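Local coordinates for protein cellulose hydrolase (Bacillus licheniformis, PDB 4YZT) that hydrolyses beta-1,4-glucosidic bonds inside cellulose chains as a GH5 endoglucanase, with a TIM-barrel catalytic domain and two further modules, at residues 222-227 with 247-252; 270-275 with 285-290; 204-209 with 254-259. All coordinates share one frame; numbering follows the deposited sequence. Where two conformers were deposited one is given.

Interaction 1 (222-227 with 247-252). With BGC (beta-D-glucopyranose), chain B.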
# COMPACT_ATOMS: atom_id res chain seq x y z
N TYR A 222 -12.44 -2.33 -8.35
CA TYR A 222 -12.16 -0.95 -7.93
C TYR A 222 -10.86 -0.99 -7.13
O TYR A 222 -10.35 -2.07 -6.80
CB TYR A 222 -13.32 -0.36 -7.10
CG TYR A 222 -13.61 -1.06 -5.79
CD1 TYR A 222 -13.07 -0.59 -4.60
CD2 TYR A 222 -14.43 -2.18 -5.74
CE1 TYR A 222 -13.33 -1.23 -3.40
CE2 TYR A 222 -14.70 -2.83 -4.53
CZ TYR A 222 -14.14 -2.34 -3.36
OH TYR A 222 -14.40 -2.96 -2.16
N HIS A 223 -10.31 0.20 -6.86
CA HIS A 223 -9.16 0.32 -5.98
C HIS A 223 -9.60 1.05 -4.71
O HIS A 223 -10.54 1.86 -4.74
CB HIS A 223 -8.01 1.08 -6.66
CG HIS A 223 -7.49 0.40 -7.89
ND1 HIS A 223 -6.56 0.99 -8.72
CD2 HIS A 223 -7.76 -0.82 -8.43
CE1 HIS A 223 -6.28 0.16 -9.72
NE2 HIS A 223 -7.01 -0.94 -9.57
N TYR A 224 -8.92 0.78 -3.61
CA TYR A 224 -9.31 1.42 -2.35
C TYR A 224 -8.10 1.93 -1.60
O TYR A 224 -7.26 1.13 -1.19
CB TYR A 224 -10.09 0.44 -1.47
CG TYR A 224 -10.76 1.11 -0.29
CD1 TYR A 224 -11.97 1.77 -0.45
CD2 TYR A 224 -10.17 1.11 0.98
CE1 TYR A 224 -12.60 2.40 0.62
CE2 TYR A 224 -10.79 1.73 2.06
CZ TYR A 224 -12.01 2.38 1.88
OH TYR A 224 -12.65 3.01 2.93
N TYR A 225 -8.05 3.24 -1.41
CA TYR A 225 -6.94 3.88 -0.70
C TYR A 225 -7.43 4.95 0.28
O TYR A 225 -6.81 6.01 0.40
CB TYR A 225 -5.97 4.51 -1.69
CG TYR A 225 -5.07 3.57 -2.48
CD1 TYR A 225 -4.09 2.80 -1.85
CD2 TYR A 225 -5.17 3.49 -3.87
CE1 TYR A 225 -3.25 1.97 -2.57
CE2 TYR A 225 -4.33 2.67 -4.61
CZ TYR A 225 -3.37 1.92 -3.96
OH TYR A 225 -2.53 1.10 -4.70
N SER A 226 -8.54 4.69 0.96
CA SER A 226 -9.09 5.67 1.89
C SER A 226 -8.80 5.33 3.35
O SER A 226 -8.80 4.17 3.74
CB SER A 226 -10.60 5.80 1.68
OG SER A 226 -10.84 6.29 0.38
N PRO A 227 -8.53 6.37 4.17
CA PRO A 227 -8.42 7.79 3.83
C PRO A 227 -7.08 8.09 3.17
O PRO A 227 -6.05 7.63 3.68
CB PRO A 227 -8.53 8.51 5.19
CG PRO A 227 -8.91 7.43 6.20
CD PRO A 227 -8.40 6.15 5.62
N SER A 247 -16.11 2.28 11.02
CA SER A 247 -17.48 2.27 10.49
C SER A 247 -17.51 2.77 9.04
O SER A 247 -18.19 2.20 8.20
CB SER A 247 -18.39 3.13 11.37
OG SER A 247 -19.69 3.21 10.82
N GLU A 248 -16.77 3.85 8.78
CA GLU A 248 -16.74 4.47 7.46
C GLU A 248 -16.10 3.59 6.40
O GLU A 248 -16.55 3.56 5.24
CB GLU A 248 -16.03 5.82 7.54
CG GLU A 248 -16.91 6.89 8.19
CD GLU A 248 -16.13 8.06 8.78
OE1 GLU A 248 -14.90 8.15 8.57
OE2 GLU A 248 -16.78 8.90 9.44
N MET A 249 -15.06 2.85 6.80
CA MET A 249 -14.44 1.88 5.90
C MET A 249 -15.47 0.83 5.46
O MET A 249 -15.58 0.54 4.26
CB MET A 249 -13.24 1.22 6.57
CG MET A 249 -12.62 0.13 5.71
SD MET A 249 -11.20 -0.64 6.54
CE MET A 249 -9.89 0.42 5.95
N GLU A 250 -16.25 0.30 6.40
CA GLU A 250 -17.25 -0.71 6.03
C GLU A 250 -18.35 -0.12 5.15
O GLU A 250 -18.74 -0.72 4.14
CB GLU A 250 -17.86 -1.36 7.28
CG GLU A 250 -18.98 -2.36 6.96
CD GLU A 250 -19.14 -3.46 8.00
OE1 GLU A 250 -18.67 -3.28 9.14
OE2 GLU A 250 -19.76 -4.50 7.68
N GLU A 251 -18.85 1.05 5.53
CA GLU A 251 -19.92 1.70 4.77
C GLU A 251 -19.45 2.07 3.36
O GLU A 251 -20.26 2.16 2.45
CB GLU A 251 -20.44 2.93 5.50
CG GLU A 251 -21.34 2.62 6.72
CD GLU A 251 -22.27 1.40 6.52
OE1 GLU A 251 -23.18 1.45 5.65
OE2 GLU A 251 -22.11 0.39 7.25
N ASP A 252 -18.15 2.27 3.19
CA ASP A 252 -17.59 2.50 1.86
C ASP A 252 -17.82 1.32 0.91
O ASP A 252 -18.22 1.52 -0.23
CB ASP A 252 -16.09 2.80 1.94
CG ASP A 252 -15.79 4.28 2.14
OD1 ASP A 252 -16.73 5.09 2.08
OD2 ASP A 252 -14.60 4.62 2.34
C2 BGC B . -2.06 3.14 -9.57
C3 BGC B . -0.70 2.74 -9.11
C4 BGC B . -0.13 3.72 -8.17
C5 BGC B . -1.09 3.87 -6.99
C6 BGC B . -0.62 4.77 -5.87
C1 BGC B . -2.84 3.31 -8.30
O1 BGC B . -4.23 3.32 -8.42
O2 BGC B . -2.70 2.08 -10.34
O3 BGC B . 0.23 2.48 -10.25
O4 BGC B . 1.20 3.25 -7.75
O5 BGC B . -2.34 4.41 -7.51
O6 BGC B . -0.57 6.09 -6.39
O HOH W 1 -13.86 6.11 -0.09
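Tyr-224 and Asp-252 make the polar link between the end of strand 218-224 and helix 243-261. The phenol OH donates to Asp-252 OD2 at 2.6 Å, reaching the lone pair that faces away from the other carboxylate oxygen. OD2 lies at the edge of the ring and in its plane, while the carboxylate itself is turned 69° against it. With CG anti to the backbone N (chi1 -168°), the tyrosine is aimed at the helix. OD2 also accepts a weak bond from a water that lies 3.1 Å from Ser-226 OG, which ties the loop after the strand to the same carboxylate.

The apolar share falls to Met-249. Its chain bends at the last torsion and brings CE to 4.2 Å from Tyr-224 CE2, and its CA lies close by the phenol oxygen.

Sugar contacts belong to the opposite flank of the strand end: His-223 ND1, also bonded to Glu-162 OE2, makes a weak 3.3 Å hydrogen bond with O1 of the glucose, and Tyr-225 brings its ring edge toward the same oxygen.

Within the (beta/alpha)8 barrel, strand 218-224 pairs with strand 267-272, and Met-249 continues the packing onto Tyr-286, Phe-290 and Leu-293 of helix 280-296.

Interaction 2 (270-275 with 285-290). With BGC (beta-D-glucopyranose), chain B.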
# COMPACT_ATOMS: atom_id res chain seq x y z
N GLY A 270 -8.41 -4.41 -6.91
CA GLY A 270 -7.14 -4.58 -7.60
C GLY A 270 -5.94 -3.98 -6.89
O GLY A 270 -4.80 -4.43 -7.09
N GLU A 271 -6.19 -2.95 -6.07
CA GLU A 271 -5.14 -2.34 -5.25
C GLU A 271 -5.70 -1.82 -3.94
O GLU A 271 -6.76 -1.18 -3.91
CB GLU A 271 -4.46 -1.16 -5.99
CG GLU A 271 -3.79 -1.50 -7.33
CD GLU A 271 -3.15 -0.29 -7.97
OE1 GLU A 271 -2.85 0.68 -7.24
OE2 GLU A 271 -2.92 -0.31 -9.21
N TYR A 272 -4.97 -2.07 -2.86
CA TYR A 272 -5.19 -1.45 -1.55
C TYR A 272 -3.86 -1.47 -0.81
O TYR A 272 -2.93 -2.21 -1.18
CB TYR A 272 -6.26 -2.19 -0.73
CG TYR A 272 -5.71 -3.45 -0.12
CD1 TYR A 272 -5.19 -3.46 1.18
CD2 TYR A 272 -5.66 -4.63 -0.85
CE1 TYR A 272 -4.64 -4.62 1.73
CE2 TYR A 272 -5.12 -5.79 -0.31
CZ TYR A 272 -4.61 -5.77 0.98
OH TYR A 272 -4.06 -6.93 1.50
N GLY A 273 -3.78 -0.68 0.26
CA GLY A 273 -2.62 -0.75 1.14
C GLY A 273 -2.12 0.61 1.54
O GLY A 273 -2.56 1.64 1.02
N THR A 274 -1.18 0.65 2.48
CA THR A 274 -0.62 1.93 2.88
C THR A 274 0.49 2.31 1.91
O THR A 274 1.04 1.45 1.21
CB THR A 274 -0.09 1.92 4.35
OG1 THR A 274 0.77 0.79 4.56
CG2 THR A 274 -1.26 1.84 5.31
N LEU A 275 0.77 3.60 1.86
CA LEU A 275 1.67 4.19 0.88
C LEU A 275 2.64 5.11 1.60
O LEU A 275 2.82 6.27 1.20
CB LEU A 275 0.88 4.97 -0.18
CG LEU A 275 -0.20 4.23 -0.99
CD1 LEU A 275 -0.92 5.20 -1.95
CD2 LEU A 275 0.39 3.04 -1.75
N LEU A 285 -3.66 -2.54 12.28
CA LEU A 285 -5.12 -2.43 12.41
C LEU A 285 -5.83 -2.12 11.08
O LEU A 285 -6.89 -2.66 10.79
CB LEU A 285 -5.46 -1.35 13.44
CG LEU A 285 -6.95 -1.18 13.79
CD1 LEU A 285 -7.49 -2.48 14.41
CD2 LEU A 285 -7.14 -0.02 14.74
N TYR A 286 -5.25 -1.22 10.29
CA TYR A 286 -5.81 -0.87 8.99
C TYR A 286 -5.86 -2.09 8.07
O TYR A 286 -6.90 -2.40 7.46
CB TYR A 286 -5.00 0.27 8.35
CG TYR A 286 -5.57 0.75 7.04
CD1 TYR A 286 -5.20 0.16 5.83
CD2 TYR A 286 -6.50 1.79 7.00
CE1 TYR A 286 -5.74 0.60 4.63
CE2 TYR A 286 -7.02 2.23 5.80
CZ TYR A 286 -6.65 1.62 4.63
OH TYR A 286 -7.17 2.06 3.43
N HIS A 287 -4.75 -2.80 7.97
CA HIS A 287 -4.71 -3.94 7.06
C HIS A 287 -5.63 -5.07 7.52
O HIS A 287 -6.39 -5.62 6.71
CB HIS A 287 -3.27 -4.44 6.89
CG HIS A 287 -2.45 -3.59 5.96
ND1 HIS A 287 -1.86 -2.42 6.36
CD2 HIS A 287 -2.14 -3.75 4.65
CE1 HIS A 287 -1.20 -1.89 5.34
NE2 HIS A 287 -1.36 -2.67 4.29
N ASP A 288 -5.62 -5.40 8.81
CA ASP A 288 -6.50 -6.45 9.31
C ASP A 288 -7.96 -6.09 9.10
O ASP A 288 -8.76 -6.93 8.69
CB ASP A 288 -6.25 -6.73 10.79
CG ASP A 288 -7.19 -7.80 11.33
OD1 ASP A 288 -6.98 -8.99 11.02
OD2 ASP A 288 -8.15 -7.44 12.03
N THR A 289 -8.30 -4.84 9.38
CA THR A 289 -9.69 -4.40 9.28
C THR A 289 -10.15 -4.43 7.84
O THR A 289 -11.21 -4.98 7.53
CB THR A 289 -9.89 -2.98 9.86
OG1 THR A 289 -9.47 -2.97 11.23
CG2 THR A 289 -11.35 -2.56 9.78
N PHE A 290 -9.36 -3.84 6.94
CA PHE A 290 -9.77 -3.81 5.54
C PHE A 290 -9.82 -5.20 4.91
O PHE A 290 -10.77 -5.52 4.21
CB PHE A 290 -8.86 -2.93 4.69
CG PHE A 290 -9.33 -2.83 3.27
CD1 PHE A 290 -10.45 -2.06 2.97
CD2 PHE A 290 -8.70 -3.54 2.26
CE1 PHE A 290 -10.93 -2.00 1.67
CE2 PHE A 290 -9.17 -3.47 0.95
CZ PHE A 290 -10.28 -2.70 0.66
C2 BGC B . -2.06 3.14 -9.57
C3 BGC B . -0.70 2.74 -9.11
C4 BGC B . -0.13 3.72 -8.17
C5 BGC B . -1.09 3.87 -6.99
C6 BGC B . -0.62 4.77 -5.87
C1 BGC B . -2.84 3.31 -8.30
O1 BGC B . -4.23 3.32 -8.42
O2 BGC B . -2.70 2.08 -10.34
O3 BGC B . 0.23 2.48 -10.25
O4 BGC B . 1.20 3.25 -7.75
O5 BGC B . -2.34 4.41 -7.51
O6 BGC B . -0.57 6.09 -6.39
O HOH W 2 -6.01 0.80 1.24
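Tyr-272 and Phe-290 form the tight part of this contact. Phe-290 CE2 approaches Tyr-272 CB to 3.6 Å. The rings meet obliquely, with centroids 5.2 Å apart and planes at 37°. The tyrosine CG sits between its own backbone N and carbonyl carbon (chi1 77°), which swings the ring toward the helix. Tyr-272 CE1 lies 3.9 Å from His-287 CD2. Thr-274 OG1 comes to the edge of that imidazole, in its plane and 3.4 Å from His-287 CE1; the ring's ND1 is bonded to Lys-283 O.

Beyond this the packing is looser and a water takes over. It accepts from Gly-273 N at 2.9 Å and donates to Tyr-286 OH at 2.8 Å, bridging loop and helix; the same hydroxyl also bonds to Ser-226 O. Thr-274 CG2 stays 4.3 Å from Tyr-286 CD1.

Glu-271 turns the other way, and its OE2 accepts from glucose O2 at 2.7 Å, with Arg-72 as a salt-bridge partner.

Strand 267-272 and helix 280-296 belong to the beta-alpha-beta unit completed by strand 299-303, whose Trp-303 stacks on Tyr-272; helix 321-330 adds Val-327 against both Tyr-272 and His-287.

Interaction 3 (204-209 with 254-259)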
# COMPACT_ATOMS: atom_id res chain seq x y z
N ASP A 204 -17.16 4.63 -6.49
CA ASP A 204 -18.41 5.36 -6.68
C ASP A 204 -18.80 5.38 -8.16
O ASP A 204 -19.98 5.34 -8.48
CB ASP A 204 -18.28 6.77 -6.11
CG ASP A 204 -18.17 6.76 -4.60
OD1 ASP A 204 -18.94 6.02 -3.96
OD2 ASP A 204 -17.30 7.47 -4.05
N GLU A 205 -17.81 5.40 -9.04
CA GLU A 205 -18.10 5.29 -10.47
C GLU A 205 -18.71 3.92 -10.77
O GLU A 205 -19.66 3.81 -11.58
CB GLU A 205 -16.85 5.51 -11.31
CG GLU A 205 -16.24 6.90 -11.17
CD GLU A 205 -17.06 8.01 -11.82
OE1 GLU A 205 -17.82 7.76 -12.78
OE2 GLU A 205 -16.92 9.17 -11.36
N LEU A 206 -18.17 2.88 -10.15
CA LEU A 206 -18.68 1.53 -10.34
C LEU A 206 -20.16 1.44 -9.93
O LEU A 206 -20.97 0.74 -10.55
CB LEU A 206 -17.84 0.53 -9.53
CG LEU A 206 -18.11 -0.94 -9.83
CD1 LEU A 206 -17.50 -1.32 -11.17
CD2 LEU A 206 -17.55 -1.80 -8.71
N LEU A 207 -20.52 2.19 -8.89
CA LEU A 207 -21.85 2.15 -8.31
C LEU A 207 -22.86 3.03 -9.05
O LEU A 207 -24.07 2.77 -8.98
CB LEU A 207 -21.78 2.57 -6.85
CG LEU A 207 -21.10 1.54 -5.94
CD1 LEU A 207 -20.84 2.12 -4.56
CD2 LEU A 207 -21.99 0.30 -5.84
N HIS A 208 -22.38 4.06 -9.75
CA HIS A 208 -23.30 5.09 -10.26
C HIS A 208 -23.23 5.40 -11.75
O HIS A 208 -24.18 5.96 -12.29
CB HIS A 208 -23.07 6.39 -9.49
CG HIS A 208 -23.25 6.25 -8.01
ND1 HIS A 208 -24.41 5.76 -7.45
CD2 HIS A 208 -22.42 6.53 -6.99
CE1 HIS A 208 -24.27 5.73 -6.13
NE2 HIS A 208 -23.07 6.20 -5.83
N SER A 209 -22.12 5.08 -12.41
CA SER A 209 -21.96 5.45 -13.81
C SER A 209 -21.66 4.24 -14.68
O SER A 209 -21.91 4.22 -15.90
CB SER A 209 -20.84 6.48 -13.95
OG SER A 209 -20.95 7.47 -12.94
N LYS A 254 -19.58 -1.84 1.58
CA LYS A 254 -20.87 -2.56 1.64
C LYS A 254 -21.82 -2.35 0.43
O LYS A 254 -22.43 -3.31 -0.03
CB LYS A 254 -21.61 -2.20 2.94
CG LYS A 254 -22.93 -2.95 3.16
CD LYS A 254 -23.56 -2.55 4.48
CE LYS A 254 -24.87 -3.28 4.73
NZ LYS A 254 -25.41 -2.93 6.07
N PRO A 255 -21.95 -1.11 -0.09
CA PRO A 255 -22.84 -0.96 -1.25
C PRO A 255 -22.40 -1.74 -2.49
O PRO A 255 -23.24 -2.03 -3.36
CB PRO A 255 -22.80 0.55 -1.53
CG PRO A 255 -22.47 1.16 -0.22
CD PRO A 255 -21.52 0.20 0.44
N VAL A 256 -21.11 -2.07 -2.59
CA VAL A 256 -20.61 -2.83 -3.73
C VAL A 256 -21.05 -4.28 -3.58
O VAL A 256 -21.41 -4.95 -4.56
CB VAL A 256 -19.07 -2.73 -3.87
CG1 VAL A 256 -18.57 -3.62 -5.00
CG2 VAL A 256 -18.67 -1.29 -4.12
N TYR A 257 -21.03 -4.76 -2.34
CA TYR A 257 -21.59 -6.06 -2.05
C TYR A 257 -23.08 -6.08 -2.38
O TYR A 257 -23.58 -7.00 -3.02
CB TYR A 257 -21.37 -6.44 -0.59
CG TYR A 257 -22.16 -7.64 -0.18
CD1 TYR A 257 -21.74 -8.91 -0.51
CD2 TYR A 257 -23.35 -7.50 0.53
CE1 TYR A 257 -22.46 -10.03 -0.15
CE2 TYR A 257 -24.09 -8.61 0.90
CZ TYR A 257 -23.64 -9.87 0.56
OH TYR A 257 -24.35 -10.99 0.93
N GLU A 258 -23.80 -5.05 -1.95
CA GLU A 258 -25.25 -5.07 -2.12
C GLU A 258 -25.70 -4.96 -3.58
O GLU A 258 -26.66 -5.62 -3.98
CB GLU A 258 -25.89 -3.95 -1.29
CG GLU A 258 -25.71 -4.08 0.22
CD GLU A 258 -26.23 -2.85 0.97
OE1 GLU A 258 -27.18 -2.98 1.76
OE2 GLU A 258 -25.69 -1.75 0.74
N LYS A 259 -25.03 -4.14 -4.38
CA LYS A 259 -25.44 -3.94 -5.77
C LYS A 259 -24.96 -5.06 -6.67
O LYS A 259 -25.67 -5.46 -7.60
CB LYS A 259 -24.93 -2.60 -6.32
CG LYS A 259 -25.48 -2.29 -7.72
CD LYS A 259 -25.20 -0.86 -8.16
CE LYS A 259 -25.97 -0.54 -9.43
NZ LYS A 259 -25.97 0.92 -9.70
O HOH W 3 -23.44 1.01 -11.70
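Leu-207 carries most of this contact, burying more surface than any other residue in it, and it meets Pro-255, Val-256 and Lys-259 in turn. Its two methyls divide the work. CD1 rests 3.9 Å from Pro-255 CB. CD2 lies over the backbone of helix 243-261, 3.6 Å from Pro-255 O, and also touches the CA of Val-256. The valine receives the leucine at about a right angle, its CG2 being 4.1 Å from Leu-207 CD2 and equally close to CD1. Its other methyl, CG1, makes a looser contact with Leu-206 CD2. Phe-260, one residue beyond Lys-259 on the same helix, touches both leucines.

Lys-259 covers the solvent-facing margin. Its chain is extended all the way from CB, so the methylenes run past Leu-207, with CD 4.1 Å from CD2, and deliver the ammonium to the C-terminal end of helix 203-208. There NZ donates to Leu-207 O at 2.7 Å. It meets the carbonyl at a C=O...N angle of 143°, tilted 33° from its plane. A water that accepts from NZ lies 2.7 Å from Leu-206 O and probably donates to it, so one ammonium appears to reach two successive carbonyls, one directly and one through water.

The short segments run 30° apart in direction, their axes 10.3 Å from each other at closest approach. Helix 203-208 precedes strand 218-224 and helix 243-261 follows it, so the contact joins the helices that flank this strand in sequence.

Two chemistries thus share one interface. The leucines and Val-256 pack inside, with Pro-255 toward the margin, while at the rim a lysine meets main-chain oxygens at a helix C-terminus, where its positive charge would be expected to suit the negative end of the helix dipole.

Helix 243-261 serves both interaction 1 and interaction 3, whose centres lie 12 Å apart; Tyr-222 CE2 rests 4.0 Å from Val-256 CG1 between them. Interactions 1 and 2, with centres 9 Å apart, are coupled more closely, since strands 218-224 and 267-272 are neighbours in the barrel. Tyr-225 OH lies 2.6 Å from Glu-271 OE1 in a probable hydrogen bond, and Tyr-224 CD2 packs 3.3 Å from Phe-290 CE1. Both supply residues to the glycan pocket: His-223 and Tyr-225 from one, Glu-271 and Leu-275 from the other. Interaction 3 stands back from it, the Leu-206 side chain being about 14 Å from a bound glucose.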